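Local atomic coordinates of secreted protein (Streptomyces lividans TK24, PDB entry 5LXZ), a protein that probably acts as a copper metalloradical oxidase of the AA5 family, related to galactose oxidase. Residues A[138-143]-A[185-190]; A[191-196]-A[208-213]; A[537-542]-A[556-561]. The protein carries 1 engineered substitution. All coordinates share one frame; numbering follows the deposited sequence. Where two conformers were deposited one is given.

Overall arrangement
Interactions 1 and 2 lie side by side in the GlxA beta barrel domain, their centres 7 Å apart, and both reach the same antiparallel sheet. They touch directly: Asn138 N lies 2.8 Å from Asp191 OD2, and Thr187 N lies 2.8 Å from Leu213 O, both probable hydrogen bonds. Interaction 3 belongs to the galactose oxidase-like early set domain on the opposite side of the chain's centre, with its centre about 49 Å and 50 Å from those of interactions 1 and 2. None of the six segments supplies a copper ligand; the site of Tyr248, Tyr460, His461 and His548 draws its last ligand from the chain between 537-542 and 556-561.

Interaction 1 of 3, residues A[138-143]-A[185-190]; sequences NGKTFV and YETGTE. With EDO (1,2-ethanediol), chain Q.
Lys140 reaches across from the turn just before strand 141-144 to the loop 185-190 and grips the backbone oxygen of Glu186. CB and CG carry the chain toward the loop without yet meeting it. CD comes alongside the Glu186 carbonyl, with Lys140 CD 3.4 Å from Glu186 O, and also brushes the Thr187 methyl. CE passes beside the same oxygen, and the ammonium completes the approach: Lys140 NZ donates to Glu186 O at 2.7 Å, almost in line with the carbonyl bond. The chain is extended beyond CG (chi2 -179°), which gives lysine the length needed to reach that oxygen. NZ makes a further weak bond to Ala184 O.

Thr187 turns its methyl to the other segment. Its CG2 is anti to the carbonyl carbon and its OG1 lies between N and the carbonyl carbon (chi1 73°), which sends the methyl to Asn138 and Phe142 and lets the hydroxyl bond to Leu213 N in the loop that follows strand 206-210. Thr187 CG2 lies 3.4 Å from Asn138 ND2 and 3.7 Å from Phe142 CZ. Threonine thus serves an apolar and a polar neighbour at once. Phe142 CZ also meets the loop backbone obliquely, 3.3 Å from Tyr185 O. Over one face of that ring sits a water that donates to both Thr141 O and Tyr185 O.

Asn138 forms an Asx turn, its OD1 accepting from Lys140 N at 2.8 Å. Asn138 ND2 gives a hydrogen bond, 2.8 Å long, to a water that in turn donates to Thr189 O.

Here the barrel strand's leading turn meets an irregular connection that lacks strand pairing with it. Side chains and waters therefore supply the polar links: the carbonyls of Tyr185, Glu186 and Thr189 all find donors, and the lysine charge rests against carbonyl oxygens, which would probably stabilise it.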
loop_
_atom_site.group_PDB
_atom_site.type_symbol
_atom_site.label_atom_id
_atom_site.label_comp_id
_atom_site.label_asym_id
_atom_site.label_seq_id
_atom_site.Cartn_x
_atom_site.Cartn_y
_atom_site.Cartn_z
ATOM N N ASN A 138 3.140 1.212 -26.992
ATOM C CA ASN A 138 4.136 2.279 -26.733
ATOM C C ASN A 138 5.015 2.661 -27.915
ATOM O O ASN A 138 5.629 3.735 -27.887
ATOM C CB ASN A 138 4.988 2.014 -25.481
ATOM C CG ASN A 138 5.836 0.755 -25.572
ATOM O OD1 ASN A 138 6.490 0.491 -26.591
ATOM N ND2 ASN A 138 5.806 -0.038 -24.516
ATOM N N GLY A 139 5.113 1.810 -28.922
ATOM C CA GLY A 139 5.892 2.092 -30.125
ATOM C C GLY A 139 7.380 2.051 -29.920
ATOM O O GLY A 139 8.093 2.431 -30.849
ATOM N N LYS A 140 7.845 1.594 -28.761
ATOM C CA LYS A 140 9.279 1.625 -28.424
ATOM C C LYS A 140 9.922 0.280 -28.668
ATOM O O LYS A 140 9.297 -0.762 -28.492
ATOM C CB LYS A 140 9.485 2.080 -26.980
ATOM C CG LYS A 140 9.121 3.560 -26.872
ATOM C CD LYS A 140 9.308 4.132 -25.506
ATOM C CE LYS A 140 8.843 5.559 -25.524
ATOM N NZ LYS A 140 8.821 6.079 -24.157
ATOM N N THR A 141 11.189 0.297 -29.077
ATOM C CA THR A 141 11.916 -0.909 -29.451
ATOM C C THR A 141 13.034 -1.249 -28.450
ATOM O O THR A 141 13.734 -0.368 -27.963
ATOM C CB THR A 141 12.481 -0.757 -30.874
ATOM O OG1 THR A 141 11.379 -0.621 -31.785
ATOM C CG2 THR A 141 13.297 -1.950 -31.294
ATOM N N PHE A 142 13.166 -2.535 -28.193
ATOM C CA PHE A 142 14.190 -3.113 -27.327
ATOM C C PHE A 142 14.789 -4.291 -28.002
ATOM O O PHE A 142 14.102 -4.995 -28.752
ATOM C CB PHE A 142 13.611 -3.480 -25.964
ATOM C CG PHE A 142 12.983 -2.299 -25.280
ATOM C CD1 PHE A 142 11.669 -1.915 -25.582
ATOM C CD2 PHE A 142 13.710 -1.502 -24.420
ATOM C CE1 PHE A 142 11.130 -0.802 -25.018
ATOM C CE2 PHE A 142 13.146 -0.383 -23.834
ATOM C CZ PHE A 142 11.871 -0.021 -24.152
ATOM N N VAL A 143 16.078 -4.510 -27.742
ATOM C CA VAL A 143 16.847 -5.542 -28.422
ATOM C C VAL A 143 17.384 -6.557 -27.428
ATOM O O VAL A 143 17.899 -6.153 -26.383
ATOM C CB VAL A 143 18.042 -4.885 -29.142
ATOM C CG1 VAL A 143 18.694 -5.883 -30.081
ATOM C CG2 VAL A 143 17.591 -3.654 -29.916
ATOM N N TYR A 185 13.663 6.613 -24.038
ATOM C CA TYR A 185 13.461 5.278 -24.559
ATOM C C TYR A 185 12.862 4.292 -23.564
ATOM O O TYR A 185 12.707 3.124 -23.896
ATOM C CB TYR A 185 14.776 4.756 -25.125
ATOM C CG TYR A 185 15.304 5.719 -26.145
ATOM C CD1 TYR A 185 14.697 5.851 -27.396
ATOM C CD2 TYR A 185 16.392 6.531 -25.834
ATOM C CE1 TYR A 185 15.157 6.772 -28.320
ATOM C CE2 TYR A 185 16.874 7.452 -26.751
ATOM C CZ TYR A 185 16.243 7.574 -27.979
ATOM O OH TYR A 185 16.744 8.473 -28.887
ATOM N N GLU A 186 12.537 4.767 -22.364
ATOM C CA GLU A 186 11.937 3.933 -21.324
ATOM C C GLU A 186 10.461 3.709 -21.557
ATOM O O GLU A 186 9.778 4.514 -22.200
ATOM C CB GLU A 186 12.047 4.589 -19.940
ATOM C CG GLU A 186 13.458 4.845 -19.454
ATOM C CD GLU A 186 13.466 5.535 -18.102
ATOM O OE1 GLU A 186 12.394 5.696 -17.471
ATOM O OE2 GLU A 186 14.547 5.965 -17.681
ATOM N N THR A 187 9.956 2.639 -20.952
ATOM C CA THR A 187 8.522 2.439 -20.809
ATOM C C THR A 187 8.183 2.412 -19.343
ATOM O O THR A 187 9.035 2.129 -18.492
ATOM C CB THR A 187 8.031 1.153 -21.488
ATOM O OG1 THR A 187 8.447 0.024 -20.729
ATOM C CG2 THR A 187 8.555 1.054 -22.914
ATOM N N GLY A 188 6.908 2.666 -19.029
ATOM C CA GLY A 188 6.478 2.673 -17.635
ATOM C C GLY A 188 5.365 1.712 -17.295
ATOM O O GLY A 188 5.018 1.611 -16.139
ATOM N N THR A 189 4.829 1.008 -18.276
ATOM C CA THR A 189 3.732 0.069 -18.032
ATOM C C THR A 189 3.939 -1.151 -18.909
ATOM O O THR A 189 4.731 -1.126 -19.848
ATOM C CB THR A 189 2.353 0.686 -18.333
ATOM O OG1 THR A 189 2.261 1.102 -19.714
ATOM C CG2 THR A 189 2.095 1.866 -17.408
ATOM N N GLU A 190 3.189 -2.201 -18.619
ATOM C CA GLU A 190 3.225 -3.400 -19.428
ATOM C C GLU A 190 2.806 -3.110 -20.865
ATOM O O GLU A 190 1.858 -2.359 -21.113
ATOM C CB GLU A 190 2.248 -4.402 -18.845
ATOM C CG GLU A 190 2.141 -5.729 -19.581
ATOM C CD GLU A 190 1.041 -6.600 -19.028
ATOM O OE1 GLU A 190 1.086 -6.843 -17.809
ATOM O OE2 GLU A 190 0.181 -7.064 -19.832
HETATM C C1 EDO Q . -4.038 -7.530 -20.120
HETATM O O1 EDO Q . -5.009 -6.487 -20.133
HETATM C C2 EDO Q . -2.832 -6.961 -19.407
HETATM O O2 EDO Q . -1.909 -7.917 -18.896
HETATM O O HOH W 1 4.370 0.619 -22.144
HETATM O O HOH W 2 13.281 2.086 -26.509
#

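Interaction 2 of 3, residues A[191-196]-A[208-213]. With PO4 (phosphate ion), chain F.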
loop_
_atom_site.group_PDB
_atom_site.type_symbol
_atom_site.label_atom_id
_atom_site.label_comp_id
_atom_site.label_asym_id
_atom_site.label_seq_id
_atom_site.Cartn_x
_atom_site.Cartn_y
_atom_site.Cartn_z
ATOM N N ASP A 191 3.433 -3.791 -21.811
ATOM C CA ASP A 191 2.961 -3.805 -23.179
ATOM C C ASP A 191 3.186 -5.199 -23.781
ATOM O O ASP A 191 3.896 -6.005 -23.211
ATOM C CB ASP A 191 3.593 -2.693 -24.035
ATOM C CG ASP A 191 2.749 -2.288 -25.235
ATOM O OD1 ASP A 191 1.590 -2.808 -25.435
ATOM O OD2 ASP A 191 3.245 -1.417 -25.994
ATOM N N ASN A 192 2.494 -5.432 -24.877
ATOM C CA ASN A 192 2.653 -6.587 -25.737
ATOM C C ASN A 192 3.549 -6.151 -26.862
ATOM O O ASN A 192 3.313 -5.075 -27.481
ATOM C CB ASN A 192 1.274 -7.015 -26.245
ATOM C CG ASN A 192 1.279 -8.257 -27.079
ATOM O OD1 ASN A 192 2.008 -8.370 -28.034
ATOM N ND2 ASN A 192 0.336 -9.151 -26.782
ATOM N N TYR A 193 4.572 -6.944 -27.142
ATOM C CA TYR A 193 5.640 -6.564 -28.043
ATOM C C TYR A 193 5.628 -7.419 -29.284
ATOM O O TYR A 193 5.576 -8.636 -29.180
ATOM C CB TYR A 193 7.019 -6.693 -27.357
ATOM C CG TYR A 193 7.224 -5.575 -26.375
ATOM C CD1 TYR A 193 6.596 -5.603 -25.125
ATOM C CD2 TYR A 193 7.958 -4.465 -26.690
ATOM C CE1 TYR A 193 6.734 -4.562 -24.227
ATOM C CE2 TYR A 193 8.093 -3.402 -25.816
ATOM C CZ TYR A 193 7.481 -3.444 -24.571
ATOM O OH TYR A 193 7.593 -2.334 -23.728
ATOM N N ARG A 194 5.708 -6.793 -30.445
ATOM C CA ARG A 194 5.850 -7.469 -31.718
ATOM C C ARG A 194 7.310 -7.873 -31.897
ATOM O O ARG A 194 8.176 -7.103 -31.636
ATOM C CB ARG A 194 5.407 -6.528 -32.855
ATOM C CG ARG A 194 5.137 -7.287 -34.164
ATOM C CD ARG A 194 4.802 -6.323 -35.301
ATOM N NE ARG A 194 5.974 -5.633 -35.799
ATOM C CZ ARG A 194 6.801 -6.089 -36.744
ATOM N NH1 ARG A 194 6.634 -7.288 -37.256
ATOM N NH2 ARG A 194 7.829 -5.354 -37.128
ATOM N N VAL A 195 7.546 -9.106 -32.340
ATOM C CA VAL A 195 8.890 -9.572 -32.658
ATOM C C VAL A 195 9.192 -9.263 -34.105
ATOM O O VAL A 195 8.564 -9.827 -35.006
ATOM C CB VAL A 195 9.008 -11.082 -32.436
ATOM C CG1 VAL A 195 10.438 -11.547 -32.743
ATOM C CG2 VAL A 195 8.612 -11.427 -31.010
ATOM N N GLN A 196 10.129 -8.356 -34.330
ATOM C CA GLN A 196 10.459 -7.952 -35.699
ATOM C C GLN A 196 11.132 -9.097 -36.470
ATOM O O GLN A 196 11.938 -9.828 -35.925
ATOM C CB GLN A 196 11.378 -6.753 -35.706
ATOM C CG GLN A 196 10.754 -5.503 -35.129
ATOM C CD GLN A 196 11.554 -4.251 -35.422
ATOM O OE1 GLN A 196 12.419 -4.214 -36.339
ATOM N NE2 GLN A 196 11.280 -3.210 -34.666
ATOM N N GLY A 208 5.924 -10.833 -27.283
ATOM C CA GLY A 208 6.515 -10.590 -25.989
ATOM C C GLY A 208 5.551 -9.868 -25.085
ATOM O O GLY A 208 4.648 -9.163 -25.585
ATOM N N ILE A 209 5.704 -10.090 -23.810
ATOM C CA ILE A 209 5.062 -9.238 -22.774
ATOM C C ILE A 209 6.128 -8.779 -21.820
ATOM O O ILE A 209 6.886 -9.592 -21.299
ATOM C CB ILE A 209 3.962 -9.970 -21.989
ATOM C CG1 ILE A 209 2.901 -10.509 -22.942
ATOM C CG2 ILE A 209 3.350 -9.036 -20.928
ATOM C CD1 ILE A 209 1.897 -9.518 -23.446
ATOM N N ALA A 210 6.188 -7.479 -21.524
ATOM C CA ALA A 210 7.124 -6.995 -20.557
ATOM C C ALA A 210 6.425 -5.967 -19.709
ATOM O O ALA A 210 5.581 -5.249 -20.227
ATOM C CB ALA A 210 8.309 -6.351 -21.231
ATOM N N GLN A 211 6.821 -5.899 -18.455
ATOM C CA GLN A 211 6.512 -4.769 -17.598
ATOM C C GLN A 211 7.405 -3.603 -17.953
ATOM O O GLN A 211 8.027 -3.595 -19.033
ATOM C CB GLN A 211 6.655 -5.171 -16.132
ATOM C CG GLN A 211 5.788 -6.323 -15.733
ATOM C CD GLN A 211 4.333 -6.045 -15.947
ATOM O OE1 GLN A 211 3.846 -4.930 -15.681
ATOM N NE2 GLN A 211 3.643 -7.009 -16.516
ATOM N N LYS A 212 7.470 -2.584 -17.127
ATOM C CA LYS A 212 8.319 -1.436 -17.413
ATOM C C LYS A 212 9.741 -1.840 -17.804
ATOM O O LYS A 212 10.356 -2.708 -17.177
ATOM C CB LYS A 212 8.349 -0.450 -16.270
ATOM C CG LYS A 212 8.978 -0.951 -15.014
ATOM C CD LYS A 212 9.328 0.200 -14.072
ATOM C CE LYS A 212 10.236 -0.362 -12.977
ATOM N NZ LYS A 212 10.765 0.672 -12.046
ATOM N N LEU A 213 10.219 -1.171 -18.827
ATOM C CA LEU A 213 11.588 -1.330 -19.340
ATOM C C LEU A 213 12.247 0.032 -19.172
ATOM O O LEU A 213 12.035 0.959 -19.972
ATOM C CB LEU A 213 11.577 -1.808 -20.784
ATOM C CG LEU A 213 10.923 -3.175 -21.034
ATOM C CD1 LEU A 213 10.768 -3.467 -22.527
ATOM C CD2 LEU A 213 11.670 -4.312 -20.320
HETATM P P PO4 F . 6.618 -2.014 -35.861
HETATM O O1 PO4 F . 7.666 -2.497 -36.854
HETATM O O2 PO4 F . 6.388 -3.076 -34.834
HETATM O O3 PO4 F . 7.117 -0.687 -35.273
HETATM O O4 PO4 F . 5.356 -1.716 -36.581
HETATM O O HOH W 3 6.894 -2.304 -21.185
#
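Asp191 and Tyr193 pair with Ala210 and Gly208 as hydrogen-bonded antiparallel partners around the non-hydrogen-bonded pair Asn192-Ile209, the two short strand segments running at 144° to each other. Four amide-carbonyl bonds hold them, among them Tyr193 N to Gly208 O at 2.7 Å. The CA atoms of Tyr193 and Gly208 are 4.6 Å apart, and glycine suits this closeness, since a CB on Gly208 would come about 3.4 Å from Tyr193 CB. The two strands form part of the curled antiparallel sheet of the GlxA beta barrel domain.

On one face, Tyr193 sets CG beside its backbone N (chi1 -74°), which carries the ring toward Ala210 and Leu213. Tyr193 CE1 meets Ala210 CB obliquely at 3.8 Å, and Leu213 comes from the opposite direction to set CD1 3.6 Å from Tyr193 OH. That hydroxyl bonds to Asn138 and to a water in the ring plane at its edge; that water donates to Gln211 O. On the other face, Ile209 lays CD1 3.7 Å from Asn192 ND2, while Asn192 OD1 bonds to Lys136. Farther along, Arg194 NE donates almost straight (173°) to O2 of a phosphate ion, probably from the crystallisation liquor, at 2.8 Å.

Interaction 3 of 3, residues A[537-542]-A[556-561]; sequences KVRLIR and SIALDF. With EDO (1,2-ethanediol), chain K.
Arg539 sets CG beside its own backbone N (chi1 -64°) and then bends at chi2 (-67°), which folds the guanidinium back along the strand and over Ala558. Phe561 takes the opposite sense, with CG between N and the carbonyl carbon (chi1 64°), and so brings its CD1 to 3.5 Å from Val538 CG2. One guanidinium face is covered by Ala558 CB, 3.4 Å from Arg539 NH1, and the other by Lys537 CB; alanine is small enough to let the flat group settle on it.

The backbones are antiparallel neighbours in the early set domain, a beta sandwich of immunoglobulin type, where strand 535-541 runs between 556-564 and 582-590. Leu540 and Ile557 form the hydrogen-bonded pair, Ile557 N reaching Leu540 O at 2.8 Å. Beyond it Val538 O takes two donors from opposite faces of its plane: Leu559 N at 3.0 Å and Arg539 NH1 at 2.9 Å.

Branched aliphatic side chains fill the buried face. Val538 CG1 meets Leu559 CB at 3.8 Å, and Leu559 CD2 lies across Leu540 CB. On the arginine's face, Ser556 OG sits 3.4 Å from Arg539 CD. An ethanediol, probably from the crystallisation liquor, receives Arg539 NH1 and NH2 on O1, while its O2 accepts from Val538 N and donates to Leu559 O at 2.7 Å.

Arg539 NE also makes a salt bridge to Asp416, which Lys537 shares. With a leucine in place of Arg539, Asp416 would probably be left with one basic partner fewer and Val538 O would lose its second donor. The arginine's charge is thus met by Asp416 through NE while NH1 satisfies Val538 O and a methyl packs on one face, and since Asp416 lies in a Kelch repeat, the group joins this domain to the propeller.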
loop_
_atom_site.group_PDB
_atom_site.type_symbol
_atom_site.label_atom_id
_atom_site.label_comp_id
_atom_site.label_asym_id
_atom_site.label_seq_id
_atom_site.Cartn_x
_atom_site.Cartn_y
_atom_site.Cartn_z
ATOM N N LYS A 537 -16.283 14.592 20.963
ATOM C CA LYS A 537 -16.179 13.615 19.875
ATOM C C LYS A 537 -15.691 12.313 20.436
ATOM O O LYS A 537 -14.798 12.291 21.266
ATOM C CB LYS A 537 -15.159 14.051 18.834
ATOM C CG LYS A 537 -15.570 15.195 17.953
ATOM C CD LYS A 537 -14.449 15.490 16.981
ATOM C CE LYS A 537 -14.758 16.709 16.180
ATOM N NZ LYS A 537 -13.574 17.006 15.354
ATOM N N VAL A 538 -16.264 11.222 19.939
ATOM C CA VAL A 538 -15.746 9.897 20.232
ATOM C C VAL A 538 -15.501 9.261 18.858
ATOM O O VAL A 538 -16.385 9.273 17.989
ATOM C CB VAL A 538 -16.749 9.069 21.048
ATOM C CG1 VAL A 538 -16.254 7.652 21.320
ATOM C CG2 VAL A 538 -17.024 9.778 22.382
ATOM N N ARG A 539 -14.326 8.677 18.690
ATOM C CA ARG A 539 -13.936 8.060 17.428
ATOM C C ARG A 539 -13.407 6.655 17.672
ATOM O O ARG A 539 -12.574 6.435 18.565
ATOM C CB ARG A 539 -12.858 8.914 16.759
ATOM C CG ARG A 539 -13.278 10.297 16.339
ATOM C CD ARG A 539 -14.303 10.224 15.224
ATOM N NE ARG A 539 -14.790 11.543 14.799
ATOM C CZ ARG A 539 -15.909 12.118 15.236
ATOM N NH1 ARG A 539 -16.667 11.567 16.164
ATOM N NH2 ARG A 539 -16.246 13.317 14.758
ATOM N N LEU A 540 -13.885 5.731 16.848
ATOM C CA LEU A 540 -13.380 4.386 16.802
ATOM C C LEU A 540 -12.485 4.285 15.577
ATOM O O LEU A 540 -12.965 4.466 14.469
ATOM C CB LEU A 540 -14.557 3.470 16.696
ATOM C CG LEU A 540 -14.542 2.145 17.300
ATOM C CD1 LEU A 540 -14.162 2.133 18.783
ATOM C CD2 LEU A 540 -15.880 1.429 17.048
ATOM N N ILE A 541 -11.186 4.118 15.784
ATOM C CA ILE A 541 -10.216 4.193 14.686
ATOM C C ILE A 541 -9.574 2.842 14.502
ATOM O O ILE A 541 -8.959 2.290 15.432
ATOM C CB ILE A 541 -9.162 5.269 14.937
ATOM C CG1 ILE A 541 -9.866 6.579 15.277
ATOM C CG2 ILE A 541 -8.263 5.363 13.713
ATOM C CD1 ILE A 541 -8.975 7.784 15.325
ATOM N N ARG A 542 -9.698 2.310 13.303
ATOM C CA ARG A 542 -9.131 1.019 13.007
ATOM C C ARG A 542 -7.614 1.201 12.869
ATOM O O ARG A 542 -7.179 2.112 12.214
ATOM C CB ARG A 542 -9.748 0.444 11.746
ATOM C CG ARG A 542 -9.499 -1.046 11.583
ATOM C CD ARG A 542 -10.325 -1.635 10.445
ATOM N NE ARG A 542 -10.155 -3.095 10.301
ATOM C CZ ARG A 542 -10.835 -4.040 10.968
ATOM N NH1 ARG A 542 -11.802 -3.760 11.859
ATOM N NH2 ARG A 542 -10.620 -5.289 10.670
ATOM N N SER A 556 -11.867 6.050 10.552
ATOM C CA SER A 556 -12.288 6.587 11.843
ATOM C C SER A 556 -13.786 6.770 11.828
ATOM O O SER A 556 -14.321 7.483 10.996
ATOM C CB SER A 556 -11.619 7.916 12.037
ATOM O OG SER A 556 -12.097 8.500 13.255
ATOM N N ILE A 557 -14.464 6.112 12.743
ATOM C CA ILE A 557 -15.917 6.020 12.778
ATOM C C ILE A 557 -16.420 6.859 13.938
ATOM O O ILE A 557 -15.972 6.704 15.064
ATOM C CB ILE A 557 -16.328 4.562 12.953
ATOM C CG1 ILE A 557 -15.811 3.752 11.744
ATOM C CG2 ILE A 557 -17.843 4.434 13.111
ATOM C CD1 ILE A 557 -15.559 2.316 12.077
ATOM N N ALA A 558 -17.348 7.772 13.660
ATOM C CA ALA A 558 -17.938 8.538 14.790
ATOM C C ALA A 558 -18.871 7.715 15.634
ATOM O O ALA A 558 -19.685 6.990 15.083
ATOM C CB ALA A 558 -18.709 9.716 14.215
ATOM N N LEU A 559 -18.794 7.866 16.952
ATOM C CA LEU A 559 -19.729 7.200 17.868
ATOM C C LEU A 559 -20.598 8.222 18.578
ATOM O O LEU A 559 -20.113 9.225 19.052
ATOM C CB LEU A 559 -19.013 6.414 18.942
ATOM C CG LEU A 559 -17.937 5.406 18.599
ATOM C CD1 LEU A 559 -17.657 4.419 19.720
ATOM C CD2 LEU A 559 -18.220 4.670 17.332
ATOM N N ASP A 560 -21.879 7.902 18.666
ATOM C CA ASP A 560 -22.771 8.670 19.526
ATOM C C ASP A 560 -22.370 8.377 20.974
ATOM O O ASP A 560 -21.874 7.313 21.302
ATOM C CB ASP A 560 -24.227 8.265 19.284
ATOM C CG ASP A 560 -24.771 8.775 17.971
ATOM O OD1 ASP A 560 -24.204 9.702 17.383
ATOM O OD2 ASP A 560 -25.814 8.246 17.547
ATOM N N PHE A 561 -22.562 9.360 21.855
ATOM C CA PHE A 561 -22.192 9.172 23.254
ATOM C C PHE A 561 -23.053 10.031 24.169
ATOM O O PHE A 561 -23.637 11.002 23.739
ATOM C CB PHE A 561 -20.741 9.546 23.491
ATOM C CG PHE A 561 -20.435 11.000 23.257
ATOM C CD1 PHE A 561 -20.072 11.471 22.011
ATOM C CD2 PHE A 561 -20.475 11.897 24.312
ATOM C CE1 PHE A 561 -19.766 12.808 21.813
ATOM C CE2 PHE A 561 -20.182 13.234 24.111
ATOM C CZ PHE A 561 -19.834 13.689 22.871
HETATM C C1 EDO K . -20.082 12.633 16.557
HETATM O O1 EDO K . -19.001 13.402 16.029
HETATM C C2 EDO K . -19.935 12.314 18.055
HETATM O O2 EDO K . -18.774 11.498 18.379
#